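Local coordinates for protein guanine deaminase (PDB 6OHB) that catalyses the zinc-dependent hydrolytic deamination of guanine to xanthine, releasing ammonia, at residues A[59-62]-A[63-66]; A[125-128]-A[129-133]; A[172-176]-A[177-181]; A[196-200]-A[201-205]; A[207-210]-A[211-215]. All coordinates share one frame; numbering follows the deposited sequence.

Contact 1. Residues A[59-62]-A[63-66]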
# COMPACT_ATOMS: atom_id res chain seq x y z
N GLN A 59 19.41 -4.08 -38.74
CA GLN A 59 18.83 -2.79 -39.11
C GLN A 59 19.41 -1.61 -38.34
O GLN A 59 19.01 -0.47 -38.61
CB GLN A 59 17.32 -2.80 -38.89
CG GLN A 59 16.55 -3.79 -39.73
CD GLN A 59 15.10 -3.91 -39.30
OE1 GLN A 59 14.23 -3.19 -39.79
NE2 GLN A 59 14.84 -4.81 -38.35
N ILE A 60 20.32 -1.83 -37.39
CA ILE A 60 20.86 -0.74 -36.58
C ILE A 60 22.00 -0.07 -37.33
O ILE A 60 23.03 -0.70 -37.59
CB ILE A 60 21.32 -1.23 -35.19
CG1 ILE A 60 20.17 -1.89 -34.44
CG2 ILE A 60 21.88 -0.07 -34.38
CD1 ILE A 60 20.59 -2.59 -33.18
N PRO A 61 21.87 1.21 -37.67
CA PRO A 61 22.92 1.88 -38.45
C PRO A 61 24.20 2.05 -37.64
O PRO A 61 24.20 2.06 -36.41
CB PRO A 61 22.31 3.24 -38.81
CG PRO A 61 20.83 3.09 -38.54
CD PRO A 61 20.72 2.09 -37.44
N ASP A 62 25.31 2.21 -38.37
CA ASP A 62 26.60 2.41 -37.73
C ASP A 62 26.69 3.74 -36.99
O ASP A 62 27.60 3.92 -36.18
CB ASP A 62 27.71 2.34 -38.78
CG ASP A 62 27.55 1.17 -39.74
OD1 ASP A 62 26.57 1.19 -40.52
OD2 ASP A 62 28.39 0.25 -39.72
N THR A 63 25.77 4.67 -37.26
CA THR A 63 25.82 6.00 -36.67
C THR A 63 25.29 6.06 -35.24
O THR A 63 25.60 7.02 -34.52
CB THR A 63 25.00 6.97 -37.52
OG1 THR A 63 25.14 6.63 -38.91
CG2 THR A 63 25.47 8.41 -37.30
N ILE A 64 24.52 5.07 -34.80
CA ILE A 64 23.86 5.11 -33.50
C ILE A 64 24.39 3.99 -32.62
O ILE A 64 24.73 2.91 -33.11
CB ILE A 64 22.32 5.03 -33.63
CG1 ILE A 64 21.87 3.60 -33.88
CG2 ILE A 64 21.83 5.96 -34.74
CD1 ILE A 64 20.38 3.43 -33.93
N ARG A 65 24.52 4.29 -31.33
CA ARG A 65 24.78 3.28 -30.32
C ARG A 65 23.47 2.88 -29.65
O ARG A 65 22.61 3.73 -29.40
CB ARG A 65 25.83 3.78 -29.33
CG ARG A 65 27.19 3.92 -30.02
CD ARG A 65 28.37 3.90 -29.06
NE ARG A 65 28.47 2.66 -28.30
CZ ARG A 65 29.06 1.55 -28.73
NH1 ARG A 65 29.60 1.50 -29.94
NH2 ARG A 65 29.09 0.47 -27.94
N VAL A 66 23.33 1.59 -29.38
CA VAL A 66 22.09 1.07 -28.80
C VAL A 66 22.08 1.35 -27.30
O VAL A 66 23.12 1.28 -26.63
CB VAL A 66 21.96 -0.44 -29.10
CG1 VAL A 66 23.20 -1.18 -28.67
CG2 VAL A 66 20.72 -1.02 -28.42

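Contact 2. Residues A[125-128]-A[129-133]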
# COMPACT_ATOMS: atom_id res chain seq x y z
N PHE A 125 5.28 20.10 -11.55
CA PHE A 125 5.39 19.04 -10.53
C PHE A 125 4.54 17.83 -10.89
O PHE A 125 4.97 16.68 -10.73
CB PHE A 125 4.97 19.60 -9.16
CG PHE A 125 4.97 18.57 -8.06
CD1 PHE A 125 6.10 18.35 -7.30
CD2 PHE A 125 3.83 17.83 -7.79
CE1 PHE A 125 6.10 17.41 -6.29
CE2 PHE A 125 3.83 16.88 -6.77
CZ PHE A 125 4.97 16.67 -6.02
N PHE A 126 3.32 18.06 -11.38
CA PHE A 126 2.41 16.98 -11.73
C PHE A 126 2.96 16.15 -12.88
O PHE A 126 2.92 14.91 -12.83
CB PHE A 126 1.05 17.59 -12.09
CG PHE A 126 -0.01 16.59 -12.43
CD1 PHE A 126 -0.77 15.99 -11.44
CD2 PHE A 126 -0.27 16.28 -13.76
CE1 PHE A 126 -1.76 15.08 -11.76
CE2 PHE A 126 -1.26 15.36 -14.09
CZ PHE A 126 -2.01 14.76 -13.09
N ILE A 127 3.48 16.80 -13.92
CA ILE A 127 4.09 16.06 -15.03
C ILE A 127 5.28 15.25 -14.54
O ILE A 127 5.48 14.10 -14.95
CB ILE A 127 4.48 17.02 -16.17
CG1 ILE A 127 3.24 17.71 -16.75
CG2 ILE A 127 5.22 16.26 -17.28
CD1 ILE A 127 2.36 16.80 -17.57
N LYS A 128 6.09 15.83 -13.63
CA LYS A 128 7.25 15.11 -13.11
C LYS A 128 6.83 13.86 -12.35
O LYS A 128 7.46 12.80 -12.49
CB LYS A 128 8.06 16.02 -12.18
CG LYS A 128 9.47 16.41 -12.64
CD LYS A 128 9.51 16.94 -14.06
CE LYS A 128 10.93 17.34 -14.46
NZ LYS A 128 11.40 18.52 -13.68
N GLN A 129 5.76 13.96 -11.56
CA GLN A 129 5.27 12.80 -10.83
C GLN A 129 4.76 11.73 -11.78
O GLN A 129 5.01 10.53 -11.57
CB GLN A 129 4.18 13.20 -9.84
CG GLN A 129 4.65 14.17 -8.77
CD GLN A 129 6.00 13.79 -8.18
OE1 GLN A 129 6.12 12.78 -7.51
NE2 GLN A 129 7.01 14.61 -8.44
N LEU A 130 4.02 12.13 -12.82
CA LEU A 130 3.59 11.16 -13.83
C LEU A 130 4.78 10.42 -14.42
O LEU A 130 4.80 9.18 -14.48
CB LEU A 130 2.81 11.87 -14.94
CG LEU A 130 1.44 12.44 -14.56
CD1 LEU A 130 0.79 13.07 -15.78
CD2 LEU A 130 0.55 11.36 -13.96
N LEU A 131 5.80 11.16 -14.88
CA LEU A 131 6.93 10.53 -15.55
C LEU A 131 7.68 9.58 -14.61
O LEU A 131 7.97 8.43 -14.97
CB LEU A 131 7.87 11.59 -16.11
CG LEU A 131 7.26 12.44 -17.23
CD1 LEU A 131 8.28 13.44 -17.76
CD2 LEU A 131 6.74 11.54 -18.35
N ARG A 132 8.00 10.04 -13.39
CA ARG A 132 8.80 9.22 -12.49
C ARG A 132 8.08 7.95 -12.04
O ARG A 132 8.74 7.05 -11.49
CB ARG A 132 9.26 10.02 -11.27
CG ARG A 132 8.21 10.17 -10.18
CD ARG A 132 8.81 9.98 -8.79
NE ARG A 132 10.02 10.78 -8.58
CZ ARG A 132 10.81 10.67 -7.52
NH1 ARG A 132 10.52 9.81 -6.55
NH2 ARG A 132 11.89 11.44 -7.42
N ASN A 133 6.78 7.84 -12.25
CA ASN A 133 6.05 6.62 -11.93
C ASN A 133 5.69 5.81 -13.17
O ASN A 133 4.96 4.82 -13.06
CB ASN A 133 4.81 6.94 -11.11
CG ASN A 133 5.16 7.34 -9.68
OD1 ASN A 133 5.34 6.48 -8.81
ND2 ASN A 133 5.28 8.63 -9.43

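Contact 3. Residues A[172-176]-A[177-181]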
# COMPACT_ATOMS: atom_id res chain seq x y z
N ARG A 172 -22.91 25.03 -9.31
CA ARG A 172 -23.75 25.07 -8.13
C ARG A 172 -23.20 24.13 -7.06
O ARG A 172 -22.35 23.28 -7.33
CB ARG A 172 -25.21 24.70 -8.46
CG ARG A 172 -25.44 23.23 -8.71
CD ARG A 172 -26.89 22.96 -9.08
NE ARG A 172 -27.13 21.55 -9.38
CZ ARG A 172 -28.31 21.06 -9.75
NH1 ARG A 172 -29.36 21.85 -9.87
NH2 ARG A 172 -28.43 19.76 -10.00
N ASN A 173 -23.69 24.33 -5.83
CA ASN A 173 -23.41 23.44 -4.69
C ASN A 173 -21.92 23.36 -4.37
O ASN A 173 -21.38 22.28 -4.09
CB ASN A 173 -23.99 22.04 -4.93
CG ASN A 173 -25.50 22.01 -4.84
OD1 ASN A 173 -26.09 22.73 -4.04
ND2 ASN A 173 -26.13 21.18 -5.66
N ALA A 174 -21.26 24.51 -4.37
CA ALA A 174 -19.85 24.59 -4.02
C ALA A 174 -19.53 26.04 -3.72
O ALA A 174 -20.26 26.94 -4.14
CB ALA A 174 -18.96 24.06 -5.15
N PRO A 175 -18.46 26.31 -2.96
CA PRO A 175 -18.11 27.69 -2.64
C PRO A 175 -18.00 28.56 -3.89
O PRO A 175 -17.65 28.08 -4.97
CB PRO A 175 -16.76 27.56 -1.92
CG PRO A 175 -16.80 26.21 -1.31
CD PRO A 175 -17.59 25.34 -2.26
N ASP A 176 -18.32 29.84 -3.72
CA ASP A 176 -18.41 30.75 -4.85
C ASP A 176 -17.09 30.89 -5.59
O ASP A 176 -17.08 31.13 -6.81
CB ASP A 176 -18.90 32.13 -4.39
CG ASP A 176 -20.41 32.23 -4.36
OD1 ASP A 176 -21.07 31.22 -4.02
OD2 ASP A 176 -20.94 33.31 -4.69
N TYR A 177 -15.96 30.72 -4.89
CA TYR A 177 -14.67 30.87 -5.55
C TYR A 177 -14.37 29.75 -6.54
O TYR A 177 -13.38 29.85 -7.27
CB TYR A 177 -13.55 30.96 -4.50
CG TYR A 177 -13.48 29.81 -3.51
CD1 TYR A 177 -13.07 28.54 -3.90
CD2 TYR A 177 -13.81 30.01 -2.17
CE1 TYR A 177 -13.00 27.50 -3.00
CE2 TYR A 177 -13.74 28.97 -1.26
CZ TYR A 177 -13.34 27.71 -1.68
OH TYR A 177 -13.27 26.67 -0.78
N LEU A 178 -15.18 28.69 -6.58
CA LEU A 178 -14.93 27.54 -7.44
C LEU A 178 -16.11 27.25 -8.38
O LEU A 178 -16.24 26.12 -8.86
CB LEU A 178 -14.61 26.31 -6.60
CG LEU A 178 -13.56 25.36 -7.18
CD1 LEU A 178 -12.16 25.90 -6.93
CD2 LEU A 178 -13.73 23.96 -6.62
N LEU A 179 -16.97 28.23 -8.63
CA LEU A 179 -18.14 28.05 -9.48
C LEU A 179 -18.00 28.83 -10.78
O LEU A 179 -17.43 29.93 -10.80
CB LEU A 179 -19.42 28.50 -8.76
CG LEU A 179 -19.86 27.69 -7.55
CD1 LEU A 179 -21.14 28.27 -6.96
CD2 LEU A 179 -20.05 26.23 -7.94
N ASP A 180 -18.51 28.25 -11.86
CA ASP A 180 -18.70 28.97 -13.10
C ASP A 180 -20.20 29.21 -13.32
O ASP A 180 -21.00 29.10 -12.38
CB ASP A 180 -18.04 28.20 -14.25
CG ASP A 180 -18.48 26.74 -14.33
OD1 ASP A 180 -19.65 26.44 -14.03
OD2 ASP A 180 -17.65 25.88 -14.71
N THR A 181 -20.57 29.55 -14.54
CA THR A 181 -21.96 29.60 -14.97
C THR A 181 -22.10 28.71 -16.20
O THR A 181 -21.10 28.32 -16.81
CB THR A 181 -22.41 31.03 -15.29
OG1 THR A 181 -21.75 31.50 -16.48
CG2 THR A 181 -22.07 31.97 -14.13

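Contact 4. Residues A[196-200]-A[201-205]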
# COMPACT_ATOMS: atom_id res chain seq x y z
N TRP A 196 -6.46 23.38 -27.80
CA TRP A 196 -5.68 22.23 -27.38
C TRP A 196 -6.15 20.90 -27.95
O TRP A 196 -5.34 19.98 -28.03
CB TRP A 196 -5.67 22.11 -25.85
CG TRP A 196 -4.99 23.25 -25.13
CD1 TRP A 196 -5.58 24.16 -24.30
CD2 TRP A 196 -3.60 23.59 -25.17
NE1 TRP A 196 -4.65 25.05 -23.83
CE2 TRP A 196 -3.42 24.72 -24.34
CE3 TRP A 196 -2.49 23.05 -25.83
CZ2 TRP A 196 -2.18 25.32 -24.16
CZ3 TRP A 196 -1.25 23.65 -25.64
CH2 TRP A 196 -1.11 24.77 -24.81
N HIS A 197 -7.42 20.76 -28.31
CA HIS A 197 -7.89 19.47 -28.80
C HIS A 197 -7.18 19.13 -30.11
O HIS A 197 -7.17 19.92 -31.06
CB HIS A 197 -9.40 19.47 -28.99
CG HIS A 197 -9.96 18.12 -29.33
ND1 HIS A 197 -9.71 17.00 -28.56
CD2 HIS A 197 -10.75 17.71 -30.35
CE1 HIS A 197 -10.32 15.96 -29.10
NE2 HIS A 197 -10.96 16.36 -30.18
N LYS A 198 -6.56 17.95 -30.15
CA LYS A 198 -5.73 17.50 -31.26
C LYS A 198 -4.57 18.46 -31.55
O LYS A 198 -4.06 18.51 -32.67
CB LYS A 198 -6.57 17.28 -32.53
CG LYS A 198 -7.65 16.20 -32.38
CD LYS A 198 -7.78 15.36 -33.66
CE LYS A 198 -8.21 16.20 -34.86
NZ LYS A 198 -9.69 16.42 -34.91
N ASN A 199 -4.11 19.18 -30.53
CA ASN A 199 -2.86 19.94 -30.62
C ASN A 199 -1.72 18.99 -30.28
O ASN A 199 -1.47 18.68 -29.12
CB ASN A 199 -2.89 21.15 -29.68
CG ASN A 199 -1.66 22.03 -29.81
OD1 ASN A 199 -0.61 21.60 -30.28
ND2 ASN A 199 -1.78 23.27 -29.36
N GLY A 200 -1.02 18.53 -31.31
CA GLY A 200 -0.03 17.48 -31.10
C GLY A 200 -0.73 16.21 -30.68
O GLY A 200 -1.70 15.76 -31.31
N ARG A 201 -0.25 15.60 -29.60
CA ARG A 201 -0.85 14.40 -29.05
C ARG A 201 -1.83 14.70 -27.93
O ARG A 201 -2.33 13.78 -27.28
CB ARG A 201 0.24 13.43 -28.57
CG ARG A 201 1.18 12.93 -29.66
CD ARG A 201 2.38 12.20 -29.06
NE ARG A 201 2.01 10.87 -28.56
CZ ARG A 201 2.59 10.27 -27.52
NH1 ARG A 201 3.57 10.86 -26.85
NH2 ARG A 201 2.17 9.07 -27.15
N LEU A 202 -2.13 15.98 -27.70
CA LEU A 202 -3.05 16.36 -26.64
C LEU A 202 -4.49 16.13 -27.08
O LEU A 202 -4.81 16.14 -28.27
CB LEU A 202 -2.85 17.83 -26.27
CG LEU A 202 -1.45 18.20 -25.78
CD1 LEU A 202 -1.34 19.70 -25.52
CD2 LEU A 202 -1.08 17.41 -24.53
N LEU A 203 -5.36 15.91 -26.09
CA LEU A 203 -6.77 15.65 -26.32
C LEU A 203 -7.58 16.31 -25.21
O LEU A 203 -7.11 16.42 -24.07
CB LEU A 203 -7.07 14.15 -26.38
CG LEU A 203 -6.30 13.33 -27.43
CD1 LEU A 203 -6.35 11.84 -27.12
CD2 LEU A 203 -6.83 13.62 -28.82
N TYR A 204 -8.79 16.73 -25.54
CA TYR A 204 -9.65 17.43 -24.59
C TYR A 204 -10.81 16.55 -24.15
O TYR A 204 -11.37 15.79 -24.95
CB TYR A 204 -10.19 18.74 -25.17
CG TYR A 204 -10.91 19.59 -24.14
CD1 TYR A 204 -12.25 19.36 -23.84
CD2 TYR A 204 -10.24 20.59 -23.45
CE1 TYR A 204 -12.90 20.12 -22.88
CE2 TYR A 204 -10.89 21.35 -22.50
CZ TYR A 204 -12.22 21.10 -22.21
OH TYR A 204 -12.87 21.85 -21.27
N ALA A 205 -11.18 16.66 -22.88
CA ALA A 205 -12.32 15.95 -22.31
C ALA A 205 -13.30 16.95 -21.72
O ALA A 205 -12.91 17.79 -20.90
CB ALA A 205 -11.87 14.96 -21.23
O HOH W 1 -4.09 14.59 -30.17

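Contact 5. Residues A[207-210]-A[211-215]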
# COMPACT_ATOMS: atom_id res chain seq x y z
N THR A 207 -15.56 17.94 -19.10
CA THR A 207 -15.37 17.47 -17.73
C THR A 207 -16.30 18.21 -16.78
O THR A 207 -15.91 19.19 -16.13
CB THR A 207 -13.91 17.64 -17.31
OG1 THR A 207 -13.05 17.13 -18.34
CG2 THR A 207 -13.62 16.89 -16.04
N PRO A 208 -17.55 17.77 -16.68
CA PRO A 208 -18.37 18.16 -15.52
C PRO A 208 -17.94 17.32 -14.32
O PRO A 208 -17.78 16.10 -14.43
CB PRO A 208 -19.80 17.83 -15.96
CG PRO A 208 -19.64 16.74 -16.99
CD PRO A 208 -18.30 16.93 -17.64
N ARG A 209 -17.74 17.98 -13.17
CA ARG A 209 -17.25 17.27 -11.99
C ARG A 209 -18.16 16.09 -11.66
O ARG A 209 -17.74 14.93 -11.71
CB ARG A 209 -17.13 18.22 -10.80
CG ARG A 209 -16.42 17.57 -9.61
CD ARG A 209 -16.26 18.52 -8.44
NE ARG A 209 -15.36 19.63 -8.72
CZ ARG A 209 -14.06 19.62 -8.46
NH1 ARG A 209 -13.49 18.56 -7.91
NH2 ARG A 209 -13.32 20.69 -8.75
N PHE A 210 -19.42 16.38 -11.33
CA PHE A 210 -20.47 15.38 -11.29
C PHE A 210 -21.81 16.11 -11.34
O PHE A 210 -21.87 17.34 -11.37
CB PHE A 210 -20.36 14.47 -10.05
CG PHE A 210 -20.18 15.21 -8.74
CD1 PHE A 210 -19.16 14.86 -7.88
CD2 PHE A 210 -21.03 16.23 -8.38
CE1 PHE A 210 -19.00 15.52 -6.68
CE2 PHE A 210 -20.87 16.90 -7.18
CZ PHE A 210 -19.85 16.55 -6.33
N ALA A 211 -22.89 15.33 -11.37
CA ALA A 211 -24.22 15.91 -11.51
C ALA A 211 -24.61 16.83 -10.35
O ALA A 211 -25.23 17.87 -10.62
CB ALA A 211 -25.26 14.79 -11.70
N PRO A 212 -24.30 16.52 -9.08
CA PRO A 212 -24.68 17.46 -8.01
C PRO A 212 -24.23 18.90 -8.22
O PRO A 212 -24.98 19.82 -7.89
CB PRO A 212 -24.01 16.84 -6.77
CG PRO A 212 -24.06 15.39 -7.03
CD PRO A 212 -23.90 15.21 -8.53
N THR A 213 -23.04 19.12 -8.78
CA THR A 213 -22.51 20.47 -8.90
C THR A 213 -22.75 21.07 -10.28
O THR A 213 -22.13 22.08 -10.62
CB THR A 213 -21.01 20.49 -8.58
OG1 THR A 213 -20.35 19.41 -9.25
CG2 THR A 213 -20.77 20.39 -7.08
N SER A 214 -23.66 20.51 -11.06
CA SER A 214 -23.99 21.08 -12.36
C SER A 214 -25.50 21.24 -12.48
O SER A 214 -26.25 20.27 -12.32
CB SER A 214 -23.45 20.21 -13.49
OG SER A 214 -22.04 20.31 -13.57
N SER A 215 -25.93 22.46 -12.78
CA SER A 215 -27.34 22.74 -13.02
C SER A 215 -27.80 22.05 -14.30
O SER A 215 -26.99 21.62 -15.12
CB SER A 215 -27.55 24.25 -13.13
OG SER A 215 -26.90 24.76 -14.28
O HOH W 2 -20.40 19.26 -11.73

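Contact 1. Residues A[59-62]-A[63-66]
Ile60 and Pro61 meet Ile64 in a local turn contact at the protein surface, within the loop that joins helix 53-56 to strand 67-70. The motif is a type I beta turn from Pro61 to Ile64, and it reverses the chain just before it enters the edge strand of a small mixed four-stranded sheet, remote from the zinc. Asp62 and Thr63 occupy the exposed corner, whereas the apolar residues flanking them gather beneath it. The turn's closing hydrogen bond is weak: Ile64 N reaches Pro61 O at 3.4 Å, although the N-H points almost straight at the oxygen (168°). Ile60 lays its CG2 branch, turned anti to its own backbone N, against the CG1 arm of Ile64, with 3.7 Å between Ile60 CG2 and Ile64 CG1, and the two side chains run at roughly a right angle. Beyond this pair, Ile60 also rests on Leu39 and Leu41 of strand 38-43 and on Ala10 of strand 8-12, while Pro61 packs on Leu8, so the first limb of the turn rests on the sheet. On Ile64, CG1 stands between the backbone N and the carbonyl carbon (chi1 78°), and the extended arm beyond it reaches back under the preceding residues. Its terminal CD1 touches two neighbours at equal range, lying 3.8 Å from Pro61 CD and 3.8 Å from Ile60 CG2.

Contact 2. Residues A[125-128]-A[129-133]
Phe126 and Leu130, one helical turn apart, form the tightly packed part of this contact: Phe126 CE2 comes to 3.5 Å from Leu130 CD1, the methyl meeting the ring at a slant. The same buried side carries Ile127 and Leu131, whose side chains lie alongside each other and point the same way, with Ile127 CG2 at 4.2 Å from Leu131 CD1. Phe126 and Leu130 both press on Ile83 of strand 73-84, and Ile127 meets Ala155 and Ala156 of helix 146-158. Phe126 also approaches Tyr85, a likely substrate-binding residue. All this belongs to the last turns of helix 116-132, one of the helices packed round the TIM barrel of the amidohydrolase fold. Four successive i to i+4 backbone bonds carry the helix forward, among them Leu130 N to Phe126 O at 3.0 Å. At its end the side chain of Asn133 turns back, and ND2 donates almost straight (174°) to Gln129 O at 2.9 Å, with the acceptor lying in the amide plane. At the subunit interface, Gln129 folds over Phe125 in a CH-pi contact: CG sits 3.9 Å from the ring centroid, above one face and displaced to the rim. A bend at chi2 (-44°) swings the amide back over the ring, nearly parallel to it at 15°. The second subunit adjoins this pair, its Leu401 packing on Phe125 and its Pro397 on Gln129. Lys128 has the loose position: its CB, though close to Gln129 N, points away from the following turn, and the residue is exposed.

Contact 3. Residues A[172-176]-A[177-181]
Pro175 and Tyr177 lie side by side and point the same way, the proline ring set against the flat of the phenol. Pro175 CB stands over one face of the aromatic ring, 3.6 Å from its centroid and 23° off the normal, a CH-pi contact displaced towards the CE2-CZ edge of the ring. Pro175 CG continues along the ring to 3.6 Å from Tyr177 OH. What brings the ring back over a residue only two positions earlier is the first torsion of Tyr177 (55°), which places CG between the backbone N and the carbonyl carbon. Leu179 takes a different direction. Its CB heads towards the earlier residues, and its two methyls divide between the CB and the carbonyl of Ala174: CD2 rests 3.7 Å from Ala174 CB, whereas CD1 lies 3.2 Å from Ala174 O. The side chain of Asp176 passes Leu179 at an angle, with Asp176 OD1 4.2 Å from Leu179 CD1. Between these side chains the backbone turns tightly. Leu178 N donates to Pro175 O at 3.0 Å, approaching from above the carbonyl plane, and a weaker bond of 3.4 Å links Leu179 N to Asp176 O. Leu178 faces the protein, where it packs on Phe107 and Glu110 of helix 98-111 and near Arg209, while Asp180 forms a salt bridge with Lys167. At the far end the hydroxyl of Thr181 bonds to Ser184 N. Such an excursion, running from barrel strand 164-169 to an N-capped helix 182-196, is characteristic of the beta-to-alpha loops that line the active-site end of a TIM barrel.

Contact 4. Residues A[196-200]-A[201-205]
Hydrogen bonds do much of the joining here, beginning with Tyr204 N, which donates to His197 ND1 at 3.2 Å. The donor lies at the edge of the imidazole, tilted 16° from its plane. ND1 thus serves as an acceptor, while NE2 on the far side of the ring makes a weak bond to Asp231. Setting CG anti to the backbone N (chi1 -172°) carries the His197 ring across to the strand. Within the loop, Asn199 N bonds to Trp196 O at 2.9 Å and closes a type II turn, Trp196 to Asn199; Leu202 N bonds to Asn199 O at 3.1 Å and closes a type II' turn with Gly200 at positive phi. A weak, bent bond from Lys198 N to Leu202 O adds a further link. Together they form the alpha-to-beta connection that takes the TIM-barrel chain from helix 182-196 into parallel strand 203-208. Water also bridges the loop, donating to Gly200 O and, at 2.6 Å, to Leu202 O. Apolar packing is concentrated on Leu202: its CD1 lies 3.6 Å from Trp196 CE3, the two side chains running alongside each other, and the indole itself stacks on Phe153. Salt bridges tie the turns to the rest of the fold, Arg201 to Asp387 and Glu385, Lys198 to Asp231.

Contact 5. Residues A[207-210]-A[211-215]
Phe210, nearly extended, is followed by a short helical bend at Ala211 and Pro212 that returns Thr213 and Ser214 towards its carbonyl; Ser214 N bonds to Ala211 O at 3.1 Å, and Thr213 N more weakly to Phe210 O at 3.4 Å. The Phe210 ring leans over this bend because chi1 (49°) sets CG between N and the carbonyl carbon. The ring runs about at right angles to Pro212, although their modelled approach is too close to be trusted in detail. Thr213 meets the ring obliquely, its CG2 lying 3.5 Å from Phe210 CE2, while Arg209 CG sits over one ring face. Within the bend a water lies among Phe210 O, Thr213 OG1 and Ser214 OG, donating to Ser214 OG at 2.7 Å; its other two distances are doubtfully short. Ser214 OG also bonds to Gln218. Arg209, extended from the backbone and then bent at chi3, forms a salt bridge with Glu110. Arg209 and Phe210 probably bind substrate, as in relatives, and Arg209 O accepts a hydrogen bond from His237 ND1. Arg209 O thus stands in the second shell of the metal, where it would limit the rotation of the His237 imidazole, a zinc ligand.

In the fold
Contacts 4 and 5 adjoin in sequence and share strand 203-208: contact 4 lies where the chain enters this barrel strand and contact 5 where it leaves, their centres 22 Å apart. Contact 5 is the nearer to catalysis, with the side chain of Arg209 about 7 Å from the zinc. Contact 3 touches it directly, its centre 11 Å away, as Asn173 ND2 and Arg172 NE probably both bond to Pro212 O and so tie together the two loops that follow strands 164-169 and 203-208. In contact 2, on helix 116-132, the side chain of Phe126 lies about 4 Å from that of Tyr85, a probable substrate residue, and about 11 Å from the metal. Contact 1 stands apart on the small sheet, its centre 57 Å from that of contact 3.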